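Local coordinates for hypothetical protein SMU.776 (Streptococcus mutans, PDB 2B78) that is probably an S-adenosylmethionine-dependent methyltransferase that may act on RNA, its exact substrate being unknown, at residues 83-86 against 87-90; 197-200 against 201-205. All coordinates share one frame; numbering follows the deposited sequence.

Interaction 1 (83-86 against 87-90); sequences DKRK and NFAH
R85 and F88 meet across the first turn of the short helix 86-90, and with K86 they make up most of this local contact. The carbonyl oxygen of R85 faces into the turn: A89 N donates to R85 O at 3.3 Å with a nearly straight N-H...O angle of 160°, while F88 N adds a weak bond to the same oxygen. One acceptor thus serves two successive amides, as is common where a helix begins. Beside it, F88 CD2 lies 3.9 Å from R85 CB, so the ring leans on the root of the arginine and not on its charged end. With CG beside the backbone N (chi1 -60°) and the chain extended as far as NE, the R85 guanidinium is carried well past the turn, to S81 O, R98 O, D365 O and a salt bridge with D105. K86 contributes mainly its backbone; its side chain, bent at chi3, runs back toward D83 and away from 87-90, and K86 O approaches H90 CB to 3.1 Å. The contact lies at the surface, with R85 as its buried member, and links the end of helix 71-83 to helix 86-90, while F88 reaches Y97 of strand 96-101 and the loop at S364 and D365.

Interaction 2 (197-200 against 201-205); sequences LDQR and QVRNE
Q199 O receives R203 N at 3.0 Å, with an N-H...O angle of 164°, and this bond, together with a weak one from V202 N, starts helix 200-210 after Q199 at the N-cap. One residue on, N204 N bonds to R200 O at 2.9 Å, the donor tilted 26° from the carbonyl plane. Water 1 donates to D198 O and accepts from Q201 N, linking the 3-10 segment to the first turn. Water 2 takes a bond from R203 NH1 at 2.8 Å in the guanidinium plane and gives a weak one to Q199 OE1. R200 CG stands anti to the backbone N and the chain bends at chi3; water 3, in plane at the edge of its guanidinium, accepts from R200 NE and Q201 NE2. The bend at chi3 (-69°) folds R203 back along the start of the helix, where Q199 C lies over one face of its guanidinium and L197 CA at the edge. Q199 CB comes within 3.6 Å of R203 NH1, and the amide of Q199 stands steeply to the guanidinium. The polar ends are met by other parts of the fold: R203 NE forms a salt bridge with E178, R203 NH2 bonds to F196 O, R200 pairs with D365, and the uncharged Q199 NE2 bonds to D292. The Q199 side chain lies about 11 Å from that of D242, which binds S-adenosyl-L-homocysteine. This buried helix start packs Q199, V202 and R203 on F226 of helix 225-232, while L197 and R200 touch strand 174-178 and V202 meets Q360 of strand 355-360.

Overall arrangement
Both contacts illustrate how a chain enters a helix, and they follow one another without nesting or crossing. From the N terminus, interaction 1 closes the short turn between helix 71-83 and helix 86-90, just before strand 96-101 opens the second five-stranded sheet. More than a hundred residues later, interaction 2 closes the loop after strand 181-185 into helix 200-210, ahead of strand 215-219 in the seven-stranded sheet. Their centres lie about 18 Å apart, yet they touch, with F88 CE1 packing 3.6 Å from R200 NH2. D365 joins them further, meeting arginines of both, so the surface turn is tied to the methyltransferase region.

Interaction 1 (83-86 against 87-90)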
ATOM      1  N   ASP A  83     -20.172  -0.556  -6.392  1.00 22.94           N
ATOM      2  CA  ASP A  83     -20.550  -0.975  -7.737  1.00 24.99           C
ATOM      3  C   ASP A  83     -19.364  -1.236  -8.650  1.00 24.37           C
ATOM      4  O   ASP A  83     -19.457  -2.053  -9.560  1.00 25.96           O
ATOM      5  CB  ASP A  83     -21.467   0.060  -8.385  1.00 28.06           C
ATOM      6  CG  ASP A  83     -22.924  -0.158  -8.031  1.00 31.80           C
ATOM      7  OD1 ASP A  83     -23.475  -1.208  -8.435  1.00 33.42           O
ATOM      8  OD2 ASP A  83     -23.509   0.708  -7.346  1.00 33.22           O
ATOM      9  N   LYS A  84     -18.250  -0.553  -8.418  1.00 22.61           N
ATOM     10  CA  LYS A  84     -17.078  -0.758  -9.263  1.00 21.91           C
ATOM     11  C   LYS A  84     -16.327  -2.027  -8.884  1.00 20.21           C
ATOM     12  O   LYS A  84     -15.447  -2.474  -9.625  1.00 20.75           O
ATOM     13  CB  LYS A  84     -16.106   0.423  -9.144  1.00 22.80           C
ATOM     14  CG  LYS A  84     -16.753   1.795  -9.256  1.00 24.87           C
ATOM     15  CD  LYS A  84     -15.691   2.889  -9.197  1.00 26.38           C
ATOM     16  CE  LYS A  84     -16.313   4.268  -9.046  1.00 27.38           C
ATOM     17  NZ  LYS A  84     -17.355   4.535 -10.072  1.00 30.40           N
ATOM     18  N   ARG A  85     -16.678  -2.614  -7.745  1.00 18.51           N
ATOM     19  CA  ARG A  85     -15.976  -3.795  -7.258  1.00 17.76           C
ATOM     20  C   ARG A  85     -16.750  -5.116  -7.216  1.00 19.37           C
ATOM     21  O   ARG A  85     -16.312  -6.069  -6.562  1.00 17.66           O
ATOM     22  CB  ARG A  85     -15.415  -3.492  -5.864  1.00 15.23           C
ATOM     23  CG  ARG A  85     -14.422  -2.328  -5.826  1.00 12.11           C
ATOM     24  CD  ARG A  85     -13.989  -2.019  -4.398  1.00  9.02           C
ATOM     25  NE  ARG A  85     -12.801  -1.163  -4.326  1.00  9.14           N
ATOM     26  CZ  ARG A  85     -12.776   0.136  -4.614  1.00  9.38           C
ATOM     27  NH1 ARG A  85     -13.882   0.766  -5.006  1.00  9.89           N
ATOM     28  NH2 ARG A  85     -11.638   0.814  -4.502  1.00  8.77           N
ATOM     29  N   LYS A  86     -17.875  -5.185  -7.924  1.00 21.34           N
ATOM     30  CA  LYS A  86     -18.693  -6.399  -7.948  1.00 24.41           C
ATOM     31  C   LYS A  86     -17.927  -7.692  -8.225  1.00 25.29           C
ATOM     32  O   LYS A  86     -18.224  -8.729  -7.624  1.00 26.27           O
ATOM     33  CB  LYS A  86     -19.817  -6.260  -8.977  1.00 26.31           C
ATOM     34  CG  LYS A  86     -20.950  -5.352  -8.543  1.00 28.39           C
ATOM     35  CD  LYS A  86     -21.967  -5.157  -9.661  1.00 30.25           C
ATOM     36  CE  LYS A  86     -21.350  -4.408 -10.838  1.00 31.85           C
ATOM     37  NZ  LYS A  86     -22.363  -4.085 -11.886  1.00 33.67           N
ATOM     38  N   ASN A  87     -16.956  -7.645  -9.131  1.00 25.96           N
ATOM     39  CA  ASN A  87     -16.177  -8.837  -9.463  1.00 27.91           C
ATOM     40  C   ASN A  87     -15.319  -9.329  -8.305  1.00 29.57           C
ATOM     41  O   ASN A  87     -15.077 -10.532  -8.170  1.00 29.97           O
ATOM     42  CB  ASN A  87     -15.300  -8.579 -10.692  1.00 27.64           C
ATOM     43  CG  ASN A  87     -16.116  -8.397 -11.949  1.00 27.83           C
ATOM     44  OD1 ASN A  87     -17.197  -8.974 -12.085  1.00 28.53           O
ATOM     45  ND2 ASN A  87     -15.604  -7.603 -12.883  1.00 27.78           N
ATOM     46  N   PHE A  88     -14.859  -8.400  -7.471  1.00 30.70           N
ATOM     47  CA  PHE A  88     -14.059  -8.762  -6.307  1.00 32.03           C
ATOM     48  C   PHE A  88     -14.940  -9.501  -5.297  1.00 33.92           C
ATOM     49  O   PHE A  88     -14.697 -10.671  -4.981  1.00 34.11           O
ATOM     50  CB  PHE A  88     -13.477  -7.507  -5.648  1.00 31.77           C
ATOM     51  CG  PHE A  88     -12.293  -6.925  -6.377  1.00 31.02           C
ATOM     52  CD1 PHE A  88     -11.060  -7.568  -6.351  1.00 30.97           C
ATOM     53  CD2 PHE A  88     -12.414  -5.736  -7.093  1.00 31.85           C
ATOM     54  CE1 PHE A  88      -9.959  -7.035  -7.031  1.00 31.04           C
ATOM     55  CE2 PHE A  88     -11.320  -5.194  -7.775  1.00 31.95           C
ATOM     56  CZ  PHE A  88     -10.092  -5.848  -7.742  1.00 30.84           C
ATOM     57  N   ALA A  89     -15.969  -8.808  -4.807  1.00 35.01           N
ATOM     58  CA  ALA A  89     -16.897  -9.366  -3.823  1.00 35.59           C
ATOM     59  C   ALA A  89     -17.551 -10.649  -4.319  1.00 36.48           C
ATOM     60  O   ALA A  89     -18.164 -11.387  -3.546  1.00 36.31           O
ATOM     61  CB  ALA A  89     -17.969  -8.336  -3.479  1.00 36.31           C
ATOM     62  N   HIS A  90     -17.411 -10.908  -5.612  1.00 37.85           N
ATOM     63  CA  HIS A  90     -17.984 -12.092  -6.233  1.00 38.55           C
ATOM     64  C   HIS A  90     -17.052 -13.283  -6.058  1.00 38.13           C
ATOM     65  O   HIS A  90     -17.446 -14.314  -5.511  1.00 39.10           O
ATOM     66  CB  HIS A  90     -18.208 -11.829  -7.725  1.00 40.83           C
ATOM     67  CG  HIS A  90     -18.832 -12.974  -8.462  1.00 44.85           C
ATOM     68  ND1 HIS A  90     -18.881 -13.031  -9.839  1.00 46.59           N
ATOM     69  CD2 HIS A  90     -19.443 -14.098  -8.017  1.00 46.39           C
ATOM     70  CE1 HIS A  90     -19.495 -14.140 -10.210  1.00 47.49           C
ATOM     71  NE2 HIS A  90     -19.846 -14.806  -9.123  1.00 47.19           N
TER

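Interaction 2 (197-200 against 201-205)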
ATOM      1  N   LEU A 197      -1.988  -5.741   1.019  1.00 12.33           N
ATOM      2  CA  LEU A 197      -2.858  -6.185  -0.054  1.00 12.61           C
ATOM      3  C   LEU A 197      -2.520  -5.623  -1.421  1.00 12.02           C
ATOM      4  O   LEU A 197      -2.801  -6.264  -2.435  1.00 11.56           O
ATOM      5  CB  LEU A 197      -4.323  -5.862   0.292  1.00 11.18           C
ATOM      6  CG  LEU A 197      -4.884  -6.517   1.569  1.00 12.55           C
ATOM      7  CD1 LEU A 197      -6.325  -6.074   1.774  1.00 12.26           C
ATOM      8  CD2 LEU A 197      -4.821  -8.032   1.458  1.00  8.29           C
ATOM      9  N   ASP A 198      -1.922  -4.435  -1.466  1.00 10.81           N
ATOM     10  CA  ASP A 198      -1.591  -3.849  -2.761  1.00 12.76           C
ATOM     11  C   ASP A 198      -0.572  -4.648  -3.573  1.00 12.69           C
ATOM     12  O   ASP A 198      -0.444  -4.445  -4.774  1.00 15.19           O
ATOM     13  CB  ASP A 198      -1.124  -2.389  -2.609  1.00 13.51           C
ATOM     14  CG  ASP A 198      -0.020  -2.217  -1.578  1.00 14.27           C
ATOM     15  OD1 ASP A 198       0.921  -3.029  -1.555  1.00  9.27           O
ATOM     16  OD2 ASP A 198      -0.097  -1.243  -0.793  1.00 18.95           O
ATOM     17  N   GLN A 199       0.144  -5.570  -2.940  1.00 11.76           N
ATOM     18  CA  GLN A 199       1.127  -6.375  -3.676  1.00 12.57           C
ATOM     19  C   GLN A 199       0.576  -7.722  -4.157  1.00 12.08           C
ATOM     20  O   GLN A 199       1.339  -8.631  -4.535  1.00 13.88           O
ATOM     21  CB  GLN A 199       2.361  -6.596  -2.800  1.00 11.87           C
ATOM     22  CG  GLN A 199       2.938  -5.284  -2.303  1.00 11.34           C
ATOM     23  CD  GLN A 199       4.139  -5.453  -1.406  1.00 14.90           C
ATOM     24  OE1 GLN A 199       4.068  -6.117  -0.367  1.00 14.86           O
ATOM     25  NE2 GLN A 199       5.259  -4.836  -1.794  1.00 11.50           N
ATOM     26  N   ARG A 200      -0.748  -7.834  -4.164  1.00 11.17           N
ATOM     27  CA  ARG A 200      -1.423  -9.069  -4.568  1.00  9.04           C
ATOM     28  C   ARG A 200      -1.031  -9.613  -5.930  1.00  8.69           C
ATOM     29  O   ARG A 200      -0.887 -10.818  -6.103  1.00  9.89           O
ATOM     30  CB  ARG A 200      -2.939  -8.872  -4.558  1.00  8.10           C
ATOM     31  CG  ARG A 200      -3.715 -10.080  -5.088  1.00  6.69           C
ATOM     32  CD  ARG A 200      -5.218  -9.896  -4.916  1.00  5.65           C
ATOM     33  NE  ARG A 200      -5.721  -8.820  -5.758  1.00  8.76           N
ATOM     34  CZ  ARG A 200      -6.014  -7.589  -5.345  1.00  6.68           C
ATOM     35  NH1 ARG A 200      -5.866  -7.242  -4.077  1.00  6.71           N
ATOM     36  NH2 ARG A 200      -6.451  -6.700  -6.222  1.00 10.14           N
ATOM     37  N   GLN A 201      -0.879  -8.734  -6.909  1.00  9.85           N
ATOM     38  CA  GLN A 201      -0.551  -9.207  -8.245  1.00 11.25           C
ATOM     39  C   GLN A 201       0.911  -9.631  -8.358  1.00 11.41           C
ATOM     40  O   GLN A 201       1.260 -10.425  -9.221  1.00 13.01           O
ATOM     41  CB  GLN A 201      -0.938  -8.139  -9.276  1.00  9.82           C
ATOM     42  CG  GLN A 201      -2.413  -7.725  -9.108  1.00 11.53           C
ATOM     43  CD  GLN A 201      -2.922  -6.797 -10.188  1.00 12.25           C
ATOM     44  OE1 GLN A 201      -2.148  -6.193 -10.931  1.00 12.28           O
ATOM     45  NE2 GLN A 201      -4.241  -6.662 -10.267  1.00 11.77           N
ATOM     46  N   VAL A 202       1.763  -9.126  -7.470  1.00 12.45           N
ATOM     47  CA  VAL A 202       3.171  -9.514  -7.491  1.00 13.67           C
ATOM     48  C   VAL A 202       3.239 -10.920  -6.899  1.00 12.84           C
ATOM     49  O   VAL A 202       3.970 -11.784  -7.400  1.00 11.37           O
ATOM     50  CB  VAL A 202       4.053  -8.564  -6.644  1.00 14.01           C
ATOM     51  CG1 VAL A 202       5.509  -8.979  -6.770  1.00 14.98           C
ATOM     52  CG2 VAL A 202       3.883  -7.121  -7.111  1.00 14.16           C
ATOM     53  N   ARG A 203       2.480 -11.146  -5.824  1.00 12.98           N
ATOM     54  CA  ARG A 203       2.437 -12.464  -5.202  1.00 13.09           C
ATOM     55  C   ARG A 203       1.799 -13.456  -6.175  1.00 13.42           C
ATOM     56  O   ARG A 203       2.168 -14.626  -6.192  1.00 13.54           O
ATOM     57  CB  ARG A 203       1.657 -12.430  -3.884  1.00 12.91           C
ATOM     58  CG  ARG A 203       2.436 -11.801  -2.730  1.00 12.80           C
ATOM     59  CD  ARG A 203       1.714 -11.941  -1.397  1.00 12.50           C
ATOM     60  NE  ARG A 203       0.494 -11.131  -1.344  1.00 13.71           N
ATOM     61  CZ  ARG A 203       0.455  -9.861  -0.954  1.00 13.99           C
ATOM     62  NH1 ARG A 203       1.566  -9.246  -0.573  1.00 11.88           N
ATOM     63  NH2 ARG A 203      -0.698  -9.206  -0.951  1.00 15.25           N
ATOM     64  N   ASN A 204       0.847 -12.998  -6.986  1.00 12.16           N
ATOM     65  CA  ASN A 204       0.212 -13.878  -7.969  1.00 12.74           C
ATOM     66  C   ASN A 204       1.248 -14.414  -8.964  1.00 11.37           C
ATOM     67  O   ASN A 204       1.195 -15.580  -9.363  1.00  9.00           O
ATOM     68  CB  ASN A 204      -0.888 -13.133  -8.746  1.00 13.27           C
ATOM     69  CG  ASN A 204      -1.666 -14.050  -9.680  1.00 14.48           C
ATOM     70  OD1 ASN A 204      -2.268 -15.045  -9.243  1.00 13.97           O
ATOM     71  ND2 ASN A 204      -1.667 -13.720 -10.969  1.00 14.92           N
ATOM     72  N   GLU A 205       2.174 -13.550  -9.378  1.00 12.42           N
ATOM     73  CA  GLU A 205       3.214 -13.941 -10.335  1.00 14.23           C
ATOM     74  C   GLU A 205       4.103 -15.029  -9.748  1.00 13.70           C
ATOM     75  O   GLU A 205       4.506 -15.965 -10.446  1.00 15.68           O
ATOM     76  CB  GLU A 205       4.090 -12.737 -10.701  1.00 14.89           C
ATOM     77  CG  GLU A 205       3.347 -11.627 -11.424  1.00 18.53           C
ATOM     78  CD  GLU A 205       2.938 -12.025 -12.823  1.00 20.97           C
ATOM     79  OE1 GLU A 205       3.839 -12.184 -13.675  1.00 23.81           O
ATOM     80  OE2 GLU A 205       1.724 -12.188 -13.074  1.00 20.87           O
TER
HETATM   81  O   HOH W   1      -0.308  -6.029  -6.873  1.00 19.76           O
HETATM   82  O   HOH W   2       4.275  -9.515   0.167  1.00 11.68           O
HETATM   83  O   HOH W   3      -5.837  -8.506  -8.700  1.00 47.82           O